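PDB 1NPY: shikimate dehydrogenase-like protein HI_0607 from Haemophilus influenzae, which oxidises shikimate to 3-dehydroshikimate with NADP(+) in vitro, though much less actively than classical AroE enzymes, so that its biological substrate may be another. Local coordinates for residues A201-A206 with T219-Y224. Numbering follows the deposited sequence.
Sequences AFIDNA and TPFIRY
I203 pushes its side chain between the rings of F221 and Y224, bridging two helices that lie on one face of the parallel, Rossmann-type sheet of the NADP(+)-binding domain. Helix 200-205 leads into strand 208-211 of that sheet, and helix 220-227 follows from it; the axes of segments 201-205 and 220-224 come within 10.6 Å and lie 46° apart in direction, and side chains bridge the distance. With I203 CG1 anti to the carbonyl carbon (chi1 -55°), CD1 lies between the two rings, 3.7 Å from F221 CD1 at that ring's edge and 3.8 Å from Y224 CD2, while I203 CG2 meets the Y224 edge alone, 3.7 Å from CD2. On the sheet side, F221 ties helix 220-227 to L179 and N181 of strand 178-181 and to A209, and F202 of helix 200-205 also touches L179; the F221 ring meets that of F198 as well. T219 caps helix 220-227: its OG1 accepts from I222 N at 3.2 Å and is also hydrogen-bonded to D211 OD2, joining the helix start to the end of strand 208-211. On the more exposed side the contact turns polar, the carboxylate of D204 tilted against the Y224 ring. Here Y224 OH donates to D204 OD1 over a short 2.6 Å, arriving on the syn side of the carboxylate and 18° out of its plane.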
loop_
_atom_site.group_PDB
_atom_site.type_symbol
_atom_site.label_atom_id
_atom_site.label_comp_id
_atom_site.label_asym_id
_atom_site.label_seq_id
_atom_site.Cartn_x
_atom_site.Cartn_y
_atom_site.Cartn_z
ATOM N N ALA A 201 -13.476 22.185 8.155
ATOM C CA ALA A 201 -14.925 22.022 8.299
ATOM C C ALA A 201 -15.365 20.622 7.901
ATOM O O ALA A 201 -16.314 20.051 8.446
ATOM C CB ALA A 201 -15.641 23.052 7.447
ATOM N N PHE A 202 -14.683 20.082 6.893
ATOM C CA PHE A 202 -14.965 18.726 6.460
ATOM C C PHE A 202 -14.542 17.669 7.477
ATOM O O PHE A 202 -15.286 16.734 7.787
ATOM C CB PHE A 202 -14.235 18.511 5.136
ATOM C CG PHE A 202 -15.117 17.963 4.082
ATOM C CD1 PHE A 202 -15.954 18.797 3.372
ATOM C CD2 PHE A 202 -15.121 16.602 3.831
ATOM C CE1 PHE A 202 -16.784 18.281 2.393
ATOM C CE2 PHE A 202 -15.956 16.081 2.870
ATOM C CZ PHE A 202 -16.785 16.925 2.147
ATOM N N ILE A 203 -13.323 17.817 7.978
ATOM C CA ILE A 203 -12.791 16.932 9.013
ATOM C C ILE A 203 -13.675 16.977 10.253
ATOM O O ILE A 203 -13.942 15.945 10.849
ATOM C CB ILE A 203 -11.334 17.301 9.374
ATOM C CG1 ILE A 203 -10.478 17.288 8.100
ATOM C CG2 ILE A 203 -10.806 16.398 10.482
ATOM C CD1 ILE A 203 -9.101 17.919 8.189
ATOM N N ASP A 204 -14.149 18.163 10.626
ATOM C CA ASP A 204 -15.003 18.310 11.809
ATOM C C ASP A 204 -16.253 17.440 11.706
ATOM O O ASP A 204 -16.763 16.956 12.720
ATOM C CB ASP A 204 -15.504 19.749 11.956
ATOM C CG ASP A 204 -14.458 20.738 12.441
ATOM O OD1 ASP A 204 -13.426 20.342 13.009
ATOM O OD2 ASP A 204 -14.639 21.973 12.321
ATOM N N ASN A 205 -16.780 17.366 10.486
ATOM C CA ASN A 205 -18.038 16.679 10.198
ATOM C C ASN A 205 -17.876 15.193 9.889
ATOM O O ASN A 205 -18.864 14.466 9.725
ATOM C CB ASN A 205 -18.733 17.384 9.042
ATOM C CG ASN A 205 -19.271 18.730 9.453
ATOM O OD1 ASN A 205 -19.172 19.704 8.708
ATOM N ND2 ASN A 205 -19.801 18.801 10.666
ATOM N N ALA A 206 -16.629 14.738 9.834
ATOM C CA ALA A 206 -16.337 13.349 9.519
ATOM C C ALA A 206 -16.122 12.596 10.823
ATOM O O ALA A 206 -16.053 13.209 11.890
ATOM C CB ALA A 206 -15.099 13.301 8.608
ATOM N N THR A 219 0.627 14.313 9.478
ATOM C CA THR A 219 0.315 15.332 8.470
ATOM C C THR A 219 -0.648 16.383 9.033
ATOM O O THR A 219 -1.252 16.145 10.073
ATOM C CB THR A 219 -0.356 14.726 7.228
ATOM O OG1 THR A 219 -1.521 14.007 7.660
ATOM C CG2 THR A 219 0.534 13.724 6.496
ATOM N N PRO A 220 -0.815 17.551 8.409
ATOM C CA PRO A 220 -1.812 18.497 8.908
ATOM C C PRO A 220 -3.222 17.919 9.017
ATOM O O PRO A 220 -3.927 18.180 9.994
ATOM C CB PRO A 220 -1.691 19.683 7.939
ATOM C CG PRO A 220 -0.302 19.608 7.477
ATOM C CD PRO A 220 -0.099 18.110 7.247
ATOM N N PHE A 221 -3.593 17.078 8.064
ATOM C CA PHE A 221 -4.877 16.373 8.049
ATOM C C PHE A 221 -5.036 15.481 9.288
ATOM O O PHE A 221 -6.031 15.603 10.014
ATOM C CB PHE A 221 -4.910 15.556 6.761
ATOM C CG PHE A 221 -6.068 14.594 6.608
ATOM C CD1 PHE A 221 -7.369 14.901 6.963
ATOM C CD2 PHE A 221 -5.838 13.394 5.966
ATOM C CE1 PHE A 221 -8.422 14.007 6.757
ATOM C CE2 PHE A 221 -6.882 12.495 5.750
ATOM C CZ PHE A 221 -8.169 12.796 6.119
ATOM N N ILE A 222 -4.061 14.608 9.520
ATOM C CA ILE A 222 -4.103 13.684 10.664
ATOM C C ILE A 222 -4.068 14.438 11.981
ATOM O O ILE A 222 -4.818 14.132 12.910
ATOM C CB ILE A 222 -2.975 12.639 10.589
ATOM C CG1 ILE A 222 -3.197 11.688 9.414
ATOM C CG2 ILE A 222 -2.735 11.875 11.886
ATOM C CD1 ILE A 222 -4.397 10.741 9.606
ATOM N N ARG A 223 -3.181 15.417 12.089
ATOM C CA ARG A 223 -3.064 16.198 13.317
ATOM C C ARG A 223 -4.362 16.903 13.678
ATOM O O ARG A 223 -4.779 16.876 14.842
ATOM C CB ARG A 223 -1.980 17.270 13.162
ATOM C CG ARG A 223 -0.564 16.860 13.498
ATOM C CD ARG A 223 0.110 17.885 14.428
ATOM N NE ARG A 223 1.298 17.381 15.115
ATOM C CZ ARG A 223 2.455 17.235 14.497
ATOM N NH1 ARG A 223 2.535 17.573 13.220
ATOM N NH2 ARG A 223 3.524 16.779 15.122
ATOM N N TYR A 224 -4.998 17.545 12.698
ATOM C CA TYR A 224 -6.285 18.191 12.941
ATOM C C TYR A 224 -7.376 17.191 13.310
ATOM O O TYR A 224 -8.115 17.409 14.265
ATOM C CB TYR A 224 -6.712 19.094 11.781
ATOM C CG TYR A 224 -7.956 19.880 12.114
ATOM C CD1 TYR A 224 -7.892 21.011 12.921
ATOM C CD2 TYR A 224 -9.206 19.481 11.664
ATOM C CE1 TYR A 224 -9.027 21.689 13.299
ATOM C CE2 TYR A 224 -10.351 20.175 12.011
ATOM C CZ TYR A 224 -10.257 21.292 12.817
ATOM O OH TYR A 224 -11.385 22.001 13.159
#